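Local coordinates for protein probable 2-hydroxyhepta-2,4-diene-1,7-dioate isomerase (Thermus thermophilus, PDB 2DFU) that probably works as a metal-dependent isomerase or hydrolase of the fumarylacetoacetate hydrolase family, acting on 2-hydroxyhepta-2,4-diene-1,7-dioate or a related keto acid, at residues V39-P44 against A87-P92; V144-R149 against F167-P172; D240-A245 against L252-G257. All coordinates share one frame; numbering follows the deposited sequence.

Contact 1 of 3, residues V39-P44 against A87-P92; sequences VTLLPP and ARPGNP
Leu41 reaches down onto Pro89 and Pro92, and its side chain is the one to follow. CB sits against Pro89, 4.1 Å from CG of that ring and about as far from the Pro89 carbonyl oxygen. Chi1 of -107° lies well off a staggered value and carries the branch on toward Pro92. There CD1 does the touching, 3.9 Å from Pro92 CD and 4.1 Å from Pro89 CG; this one methyl meets both rings, and the Leu41 side chain crosses each at about a right angle. Beyond the two segments Leu41 also packs on Leu4 and Pro172. Further along, the Pro43 and Pro89 rings cross at about a right angle, CD to CD 4.2 Å, while Leu42 CD2 lies beside the Arg88 chain, 3.8 Å from its CD.

Direct polar contact is thin. Asn91 ND2 gives a weak bond to Val39 O, 3.1 Å long and bent to 125° at the hydrogen. With CG anti to the backbone N (chi1 -173°), the amide swings across to that carbonyl; its OD1 takes Arg93 N, and ND2 also serves Leu36 O. Two waters add bridges: one donates to both Leu41 O and Pro89 O, 2.7 Å from the former, and the other accepts from Leu41 N and, weakly, from Asn91 ND2.

Leu42 pairs with Arg5 of strand 2-6. Here, then, the N-terminal Rv2993c-like part is packed on the fumarylacetoacetate hydrolase fold, through prolines and bridging waters.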
loop_
_atom_site.group_PDB
_atom_site.type_symbol
_atom_site.label_atom_id
_atom_site.label_comp_id
_atom_site.label_asym_id
_atom_site.label_seq_id
_atom_site.Cartn_x
_atom_site.Cartn_y
_atom_site.Cartn_z
ATOM N N VAL A 39 17.958 -17.335 14.893
ATOM C CA VAL A 39 16.702 -16.618 14.687
ATOM C C VAL A 39 16.251 -16.614 13.238
ATOM O O VAL A 39 17.029 -16.898 12.335
ATOM C CB VAL A 39 16.797 -15.143 15.165
ATOM C CG1 VAL A 39 17.342 -15.092 16.579
ATOM C CG2 VAL A 39 17.678 -14.329 14.217
ATOM N N THR A 40 14.977 -16.308 13.027
ATOM C CA THR A 40 14.436 -16.218 11.679
ATOM C C THR A 40 14.392 -14.729 11.328
ATOM O O THR A 40 13.591 -13.973 11.883
ATOM C CB THR A 40 13.013 -16.792 11.596
ATOM O OG1 THR A 40 13.046 -18.196 11.893
ATOM C CG2 THR A 40 12.438 -16.582 10.202
ATOM N N LEU A 41 15.274 -14.315 10.427
ATOM C CA LEU A 41 15.340 -12.924 10.002
ATOM C C LEU A 41 14.101 -12.510 9.225
ATOM O O LEU A 41 13.650 -13.228 8.344
ATOM C CB LEU A 41 16.557 -12.691 9.115
ATOM C CG LEU A 41 17.744 -11.917 9.674
ATOM C CD1 LEU A 41 18.582 -11.433 8.499
ATOM C CD2 LEU A 41 17.271 -10.730 10.498
ATOM N N LEU A 42 13.571 -11.339 9.555
ATOM C CA LEU A 42 12.394 -10.801 8.884
ATOM C C LEU A 42 12.748 -9.474 8.216
ATOM O O LEU A 42 13.807 -8.899 8.474
ATOM C CB LEU A 42 11.279 -10.541 9.908
ATOM C CG LEU A 42 10.756 -11.718 10.737
ATOM C CD1 LEU A 42 9.770 -11.206 11.796
ATOM C CD2 LEU A 42 10.082 -12.737 9.804
ATOM N N PRO A 43 11.876 -8.981 7.327
ATOM C CA PRO A 43 12.187 -7.695 6.694
ATOM C C PRO A 43 12.236 -6.691 7.863
ATOM O O PRO A 43 11.382 -6.724 8.753
ATOM C CB PRO A 43 10.993 -7.474 5.779
ATOM C CG PRO A 43 10.624 -8.876 5.377
ATOM C CD PRO A 43 10.710 -9.621 6.689
ATOM N N PRO A 44 13.232 -5.792 7.875
ATOM C CA PRO A 44 13.403 -4.794 8.938
ATOM C C PRO A 44 12.431 -3.617 8.974
ATOM O O PRO A 44 12.836 -2.478 9.230
ATOM C CB PRO A 44 14.840 -4.338 8.736
ATOM C CG PRO A 44 14.953 -4.347 7.239
ATOM C CD PRO A 44 14.288 -5.658 6.852
ATOM N N ALA A 87 9.349 -10.147 1.282
ATOM C CA ALA A 87 9.832 -11.514 1.395
ATOM C C ALA A 87 11.032 -11.531 2.335
ATOM O O ALA A 87 11.891 -10.653 2.261
ATOM C CB ALA A 87 10.219 -12.038 0.020
ATOM N N ARG A 88 11.086 -12.524 3.220
ATOM C CA ARG A 88 12.174 -12.644 4.188
ATOM C C ARG A 88 13.553 -12.718 3.556
ATOM O O ARG A 88 13.753 -13.382 2.546
ATOM C CB ARG A 88 11.986 -13.883 5.075
ATOM C CG ARG A 88 10.756 -13.854 5.971
ATOM C CD ARG A 88 10.749 -15.053 6.904
ATOM N NE ARG A 88 10.639 -16.299 6.151
ATOM C CZ ARG A 88 9.491 -16.791 5.702
ATOM N NH1 ARG A 88 8.353 -16.145 5.942
ATOM N NH2 ARG A 88 9.481 -17.916 5.001
ATOM N N PRO A 89 14.528 -12.023 4.157
ATOM C CA PRO A 89 15.903 -12.006 3.670
ATOM C C PRO A 89 16.626 -13.243 4.190
ATOM O O PRO A 89 16.341 -13.727 5.286
ATOM C CB PRO A 89 16.467 -10.737 4.293
ATOM C CG PRO A 89 15.783 -10.723 5.634
ATOM C CD PRO A 89 14.355 -11.083 5.282
ATOM N N GLY A 90 17.560 -13.760 3.409
ATOM C CA GLY A 90 18.298 -14.908 3.881
ATOM C C GLY A 90 19.155 -14.504 5.069
ATOM O O GLY A 90 19.737 -13.416 5.085
ATOM N N ASN A 91 19.200 -15.369 6.079
ATOM C CA ASN A 91 20.014 -15.149 7.271
ATOM C C ASN A 91 21.477 -15.335 6.829
ATOM O O ASN A 91 21.829 -16.371 6.263
ATOM C CB ASN A 91 19.648 -16.199 8.325
ATOM C CG ASN A 91 20.308 -15.949 9.664
ATOM O OD1 ASN A 91 21.518 -15.735 9.749
ATOM N ND2 ASN A 91 19.512 -15.991 10.723
ATOM N N PRO A 92 22.340 -14.334 7.068
ATOM C CA PRO A 92 23.754 -14.420 6.678
ATOM C C PRO A 92 24.512 -15.645 7.207
ATOM O O PRO A 92 25.575 -15.997 6.693
ATOM C CB PRO A 92 24.335 -13.108 7.199
ATOM C CG PRO A 92 23.185 -12.170 7.054
ATOM C CD PRO A 92 22.030 -12.993 7.597
HETATM O O HOH W 1 14.830 -15.411 7.174
HETATM O O HOH W 2 16.610 -16.503 8.974
#

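Contact 2 of 3, residues V144-R149 against F167-P172; sequences VDITAR and FLPLGP
The Phe167 ring carries Ile146 on one face: CG2 stands 3.6 Å from the ring centroid and only 11° off the normal, a CH-pi contact almost over the centre. At the CE2 end of the ring Ala148 CB comes within 4.1 Å, and Leu111 and Pro105 also pack on the Phe167 side chain. The methyl gets there because CG2 of Ile146 is anti to the backbone N, which turns the other branch, CG1, to the Pro169 ring, 3.9 Å from its CD. Pro169 CD lies 3.2 Å from Val144 O. Two backbone bonds tie the strands: Val144 N to Pro169 O, and a more bent one from Ile146 N to Phe167 O, 3.1 Å long with the donor well above the carbonyl plane. An alanine in place of Phe167 would be likely to leave Ile146 CG2 with no ring beneath it and open a gap beside Ala148. Asp145 turns its side chain from 167-172 to form salt bridges with Lys81 and Lys162. Its carboxylate lies close to those of Glu114 and Glu116, a cluster consistent with the acidic metal site of this family, so greasy packing backs one side of the strand and charge gathers on the other.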
loop_
_atom_site.group_PDB
_atom_site.type_symbol
_atom_site.label_atom_id
_atom_site.label_comp_id
_atom_site.label_asym_id
_atom_site.label_seq_id
_atom_site.Cartn_x
_atom_site.Cartn_y
_atom_site.Cartn_z
ATOM N N VAL A 144 15.440 -6.023 -3.362
ATOM C CA VAL A 144 15.484 -6.503 -4.727
ATOM C C VAL A 144 14.077 -6.199 -5.226
ATOM O O VAL A 144 13.103 -6.758 -4.726
ATOM C CB VAL A 144 15.718 -8.020 -4.830
ATOM C CG1 VAL A 144 15.489 -8.463 -6.260
ATOM C CG2 VAL A 144 17.118 -8.368 -4.392
ATOM N N ASP A 145 13.971 -5.292 -6.184
ATOM C CA ASP A 145 12.678 -4.933 -6.743
ATOM C C ASP A 145 12.379 -5.926 -7.866
ATOM O O ASP A 145 12.783 -5.721 -9.011
ATOM C CB ASP A 145 12.740 -3.486 -7.266
ATOM C CG ASP A 145 11.495 -3.071 -8.043
ATOM O OD1 ASP A 145 10.510 -3.836 -8.073
ATOM O OD2 ASP A 145 11.507 -1.968 -8.631
ATOM N N ILE A 146 11.707 -7.024 -7.526
ATOM C CA ILE A 146 11.354 -8.036 -8.518
ATOM C C ILE A 146 10.347 -7.436 -9.505
ATOM O O ILE A 146 9.345 -6.843 -9.098
ATOM C CB ILE A 146 10.739 -9.278 -7.850
ATOM C CG1 ILE A 146 11.761 -9.919 -6.903
ATOM C CG2 ILE A 146 10.287 -10.275 -8.917
ATOM C CD1 ILE A 146 12.933 -10.584 -7.611
ATOM N N THR A 147 10.610 -7.607 -10.800
ATOM C CA THR A 147 9.757 -7.039 -11.838
ATOM C C THR A 147 9.328 -8.003 -12.950
ATOM O O THR A 147 10.160 -8.689 -13.551
ATOM C CB THR A 147 10.482 -5.848 -12.526
ATOM O OG1 THR A 147 10.894 -4.896 -11.539
ATOM C CG2 THR A 147 9.578 -5.183 -13.533
ATOM N N ALA A 148 8.030 -8.045 -13.233
ATOM C CA ALA A 148 7.528 -8.881 -14.315
ATOM C C ALA A 148 7.344 -7.910 -15.486
ATOM O O ALA A 148 6.313 -7.244 -15.604
ATOM C CB ALA A 148 6.212 -9.524 -13.928
ATOM N N ARG A 149 8.370 -7.835 -16.332
ATOM C CA ARG A 149 8.412 -6.926 -17.475
ATOM C C ARG A 149 7.319 -7.023 -18.526
ATOM O O ARG A 149 6.907 -6.001 -19.062
ATOM C CB ARG A 149 9.764 -7.040 -18.188
ATOM C CG ARG A 149 10.963 -6.901 -17.274
ATOM C CD ARG A 149 11.794 -5.668 -17.595
ATOM N NE ARG A 149 11.034 -4.430 -17.454
ATOM C CZ ARG A 149 11.585 -3.249 -17.184
ATOM N NH1 ARG A 149 12.901 -3.154 -17.021
ATOM N NH2 ARG A 149 10.826 -2.164 -17.087
ATOM N N PHE A 167 7.424 -10.046 -4.272
ATOM C CA PHE A 167 8.202 -9.265 -5.233
ATOM C C PHE A 167 9.105 -8.234 -4.569
ATOM O O PHE A 167 9.618 -7.326 -5.228
ATOM C CB PHE A 167 7.284 -8.578 -6.244
ATOM C CG PHE A 167 6.998 -9.413 -7.467
ATOM C CD1 PHE A 167 7.068 -10.806 -7.415
ATOM C CD2 PHE A 167 6.642 -8.803 -8.668
ATOM C CE1 PHE A 167 6.787 -11.581 -8.542
ATOM C CE2 PHE A 167 6.358 -9.567 -9.803
ATOM C CZ PHE A 167 6.431 -10.960 -9.738
ATOM N N LEU A 168 9.310 -8.367 -3.264
ATOM C CA LEU A 168 10.180 -7.428 -2.572
ATOM C C LEU A 168 11.006 -8.012 -1.431
ATOM O O LEU A 168 10.689 -7.813 -0.254
ATOM C CB LEU A 168 9.385 -6.220 -2.051
ATOM C CG LEU A 168 10.259 -5.115 -1.428
ATOM C CD1 LEU A 168 11.218 -4.549 -2.478
ATOM C CD2 LEU A 168 9.381 -4.010 -0.859
ATOM N N PRO A 169 12.054 -8.781 -1.762
ATOM C CA PRO A 169 12.887 -9.339 -0.692
ATOM C C PRO A 169 13.470 -8.089 -0.018
ATOM O O PRO A 169 13.858 -7.145 -0.710
ATOM C CB PRO A 169 13.950 -10.123 -1.461
ATOM C CG PRO A 169 13.203 -10.606 -2.669
ATOM C CD PRO A 169 12.400 -9.374 -3.070
ATOM N N LEU A 170 13.525 -8.061 1.310
ATOM C CA LEU A 170 14.037 -6.873 1.990
ATOM C C LEU A 170 14.828 -7.228 3.240
ATOM O O LEU A 170 14.349 -7.977 4.090
ATOM C CB LEU A 170 12.868 -5.952 2.368
ATOM C CG LEU A 170 13.205 -4.552 2.892
ATOM C CD1 LEU A 170 13.463 -3.622 1.714
ATOM C CD2 LEU A 170 12.051 -4.023 3.722
ATOM N N GLY A 171 16.034 -6.676 3.352
ATOM C CA GLY A 171 16.872 -6.958 4.508
ATOM C C GLY A 171 18.355 -6.789 4.212
ATOM O O GLY A 171 18.718 -6.070 3.284
ATOM N N PRO A 172 19.244 -7.444 4.975
ATOM C CA PRO A 172 18.979 -8.341 6.109
ATOM C C PRO A 172 18.586 -7.552 7.351
ATOM O O PRO A 172 17.987 -8.077 8.294
ATOM C CB PRO A 172 20.323 -9.028 6.307
ATOM C CG PRO A 172 21.283 -7.871 6.061
ATOM C CD PRO A 172 20.698 -7.259 4.786
#

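Contact 3 of 3, residues D240-A245 against L252-G257; sequences DRLEVA and LFTLIG
Leu252 starts the pairing with Val244 in a hydrogen-bonded pair, each backbone N giving to the other's O, and the two side chains share a face, CB to CB 4.4 Å. Phe253 comes next, on the reverse face and in a non-hydrogen-bonded pair with Glu243. The two side chains lie alongside each other, Glu243 CG 3.8 Å from Phe253 CE1, with carboxylate and ring planes turned 40° apart; chi1 of -170° sets Glu243 CG against the ring, and the chain runs on extended so that the carboxylate also passes CE1. Trp96 meets Phe253 edge-to-face and takes Arg241 as a cation-pi partner. Thr254 then pairs with Leu242 through two backbone bonds, its N to Leu242 O at 3.0 Å and nearly straight (168°). This is the middle of an antiparallel beta hairpin, strands 241-246 and 250-259, flanked in its sheet by 184-189 and 102-104. Thr254 CG2 is wedged between its own N and C, which sets the methyl 3.5 Å from Leu242 CB. Leu255 forms a non-hydrogen-bonded pair with Arg241, on the Phe253 face, and Leu255 CA lies 3.2 Å from Asp240 O in a bent CA-H...O contact. That oxygen is also the acceptor for Ile256 N, at 2.9 Å and in the carbonyl plane. Ile256 CG1 meanwhile packs on Leu242 CD1 at 3.9 Å and on Asp240 CB, whose carboxylate is held by Arg237 N and Asn190.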
loop_
_atom_site.group_PDB
_atom_site.type_symbol
_atom_site.label_atom_id
_atom_site.label_comp_id
_atom_site.label_asym_id
_atom_site.label_seq_id
_atom_site.Cartn_x
_atom_site.Cartn_y
_atom_site.Cartn_z
ATOM N N ASP A 240 17.702 -19.269 -9.475
ATOM C CA ASP A 240 18.740 -18.249 -9.394
ATOM C C ASP A 240 18.984 -17.803 -7.955
ATOM O O ASP A 240 18.039 -17.587 -7.190
ATOM C CB ASP A 240 18.377 -17.014 -10.222
ATOM C CG ASP A 240 18.675 -17.184 -11.696
ATOM O OD1 ASP A 240 19.425 -18.118 -12.071
ATOM O OD2 ASP A 240 18.163 -16.361 -12.484
ATOM N N ARG A 241 20.259 -17.673 -7.598
ATOM C CA ARG A 241 20.649 -17.223 -6.269
ATOM C C ARG A 241 21.145 -15.792 -6.387
ATOM O O ARG A 241 22.063 -15.509 -7.157
ATOM C CB ARG A 241 21.753 -18.114 -5.704
ATOM C CG ARG A 241 21.273 -19.510 -5.346
ATOM C CD ARG A 241 22.391 -20.319 -4.718
ATOM N NE ARG A 241 21.877 -21.532 -4.100
ATOM C CZ ARG A 241 22.616 -22.382 -3.398
ATOM N NH1 ARG A 241 23.913 -22.150 -3.222
ATOM N NH2 ARG A 241 22.054 -23.460 -2.867
ATOM N N LEU A 242 20.533 -14.887 -5.630
ATOM C CA LEU A 242 20.759 -13.451 -5.701
ATOM C C LEU A 242 21.375 -12.877 -4.420
ATOM O O LEU A 242 21.023 -13.206 -3.294
ATOM C CB LEU A 242 19.444 -12.739 -5.978
ATOM C CG LEU A 242 18.984 -12.865 -7.421
ATOM C CD1 LEU A 242 18.168 -14.134 -7.649
ATOM C CD2 LEU A 242 18.077 -11.715 -7.843
ATOM N N GLU A 243 22.329 -11.993 -4.664
ATOM C CA GLU A 243 23.004 -11.316 -3.576
ATOM C C GLU A 243 23.128 -9.829 -3.901
ATOM O O GLU A 243 23.700 -9.444 -4.902
ATOM C CB GLU A 243 24.400 -11.938 -3.526
ATOM C CG GLU A 243 25.228 -11.570 -2.302
ATOM C CD GLU A 243 26.531 -12.352 -2.370
ATOM O OE1 GLU A 243 27.540 -11.859 -1.886
ATOM O OE2 GLU A 243 26.536 -13.435 -2.960
ATOM N N VAL A 244 22.532 -8.982 -3.042
ATOM C CA VAL A 244 22.749 -7.555 -3.240
ATOM C C VAL A 244 23.545 -6.948 -2.092
ATOM O O VAL A 244 23.107 -6.930 -0.949
ATOM C CB VAL A 244 21.399 -6.843 -3.360
ATOM C CG1 VAL A 244 21.619 -5.358 -3.659
ATOM C CG2 VAL A 244 20.585 -7.458 -4.477
ATOM N N ALA A 245 24.759 -6.487 -2.357
ATOM C CA ALA A 245 25.597 -5.947 -1.306
ATOM C C ALA A 245 25.646 -4.427 -1.376
ATOM O O ALA A 245 25.890 -3.849 -2.435
ATOM C CB ALA A 245 26.997 -6.525 -1.414
ATOM N N LEU A 252 21.941 -8.520 1.115
ATOM C CA LEU A 252 20.643 -9.159 1.032
ATOM C C LEU A 252 20.763 -10.439 0.208
ATOM O O LEU A 252 21.216 -10.410 -0.938
ATOM C CB LEU A 252 19.637 -8.226 0.371
ATOM C CG LEU A 252 18.282 -8.812 -0.038
ATOM C CD1 LEU A 252 17.566 -9.409 1.174
ATOM C CD2 LEU A 252 17.441 -7.705 -0.673
ATOM N N PHE A 253 20.353 -11.555 0.798
ATOM C CA PHE A 253 20.388 -12.843 0.120
ATOM C C PHE A 253 18.960 -13.286 -0.195
ATOM O O PHE A 253 18.094 -13.282 0.678
ATOM C CB PHE A 253 21.040 -13.897 1.015
ATOM C CG PHE A 253 22.485 -13.636 1.309
ATOM C CD1 PHE A 253 23.473 -14.010 0.398
ATOM C CD2 PHE A 253 22.868 -13.044 2.509
ATOM C CE1 PHE A 253 24.824 -13.805 0.682
ATOM C CE2 PHE A 253 24.214 -12.834 2.801
ATOM C CZ PHE A 253 25.196 -13.220 1.881
ATOM N N THR A 254 18.714 -13.660 -1.440
ATOM C CA THR A 254 17.396 -14.130 -1.827
ATOM C C THR A 254 17.544 -15.107 -2.985
ATOM O O THR A 254 18.642 -15.291 -3.514
ATOM C CB THR A 254 16.468 -12.962 -2.238
ATOM O OG1 THR A 254 15.139 -13.459 -2.427
ATOM C CG2 THR A 254 16.939 -12.332 -3.527
ATOM N N LEU A 255 16.449 -15.747 -3.373
ATOM C CA LEU A 255 16.509 -16.703 -4.467
ATOM C C LEU A 255 15.163 -16.913 -5.139
ATOM O O LEU A 255 14.103 -16.677 -4.548
ATOM C CB LEU A 255 17.065 -18.043 -3.967
ATOM C CG LEU A 255 16.290 -18.824 -2.905
ATOM C CD1 LEU A 255 15.016 -19.396 -3.501
ATOM C CD2 LEU A 255 17.150 -19.953 -2.392
ATOM N N ILE A 256 15.215 -17.363 -6.385
ATOM C CA ILE A 256 14.013 -17.606 -7.150
ATOM C C ILE A 256 13.586 -19.059 -7.027
ATOM O O ILE A 256 14.395 -19.979 -7.198
ATOM C CB ILE A 256 14.231 -17.273 -8.625
ATOM C CG1 ILE A 256 14.896 -15.902 -8.744
ATOM C CG2 ILE A 256 12.892 -17.273 -9.360
ATOM C CD1 ILE A 256 14.096 -14.771 -8.099
ATOM N N GLY A 257 12.310 -19.259 -6.723
ATOM C CA GLY A 257 11.788 -20.604 -6.592
ATOM C C GLY A 257 11.346 -21.163 -7.932
ATOM O O GLY A 257 11.502 -20.500 -8.960
#

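All three contacts are buried. Contact 2 lies deepest, its centre about 7 Å from that of the chain, and every touching residue in it is buried; contacts 1 and 3, centred about 12 Å out, each have one exposed residue at their border. Contacts 1 and 2 reach the same set of strands: Ala87 N probably bonds Leu168 O, and Ala87 O takes Leu170 N. The 87-92 loop also meets the hairpin of contact 3, where Gly90 N probably bonds Phe253 O at 2.8 Å. Contacts 2 and 3 meet by apolar packing, Val144 CG2 on Val244 CG2. Chemistry follows place: regular backbone ladders in contact 3, a ring face with two strand bonds in contact 2, prolines and bridging waters in contact 1.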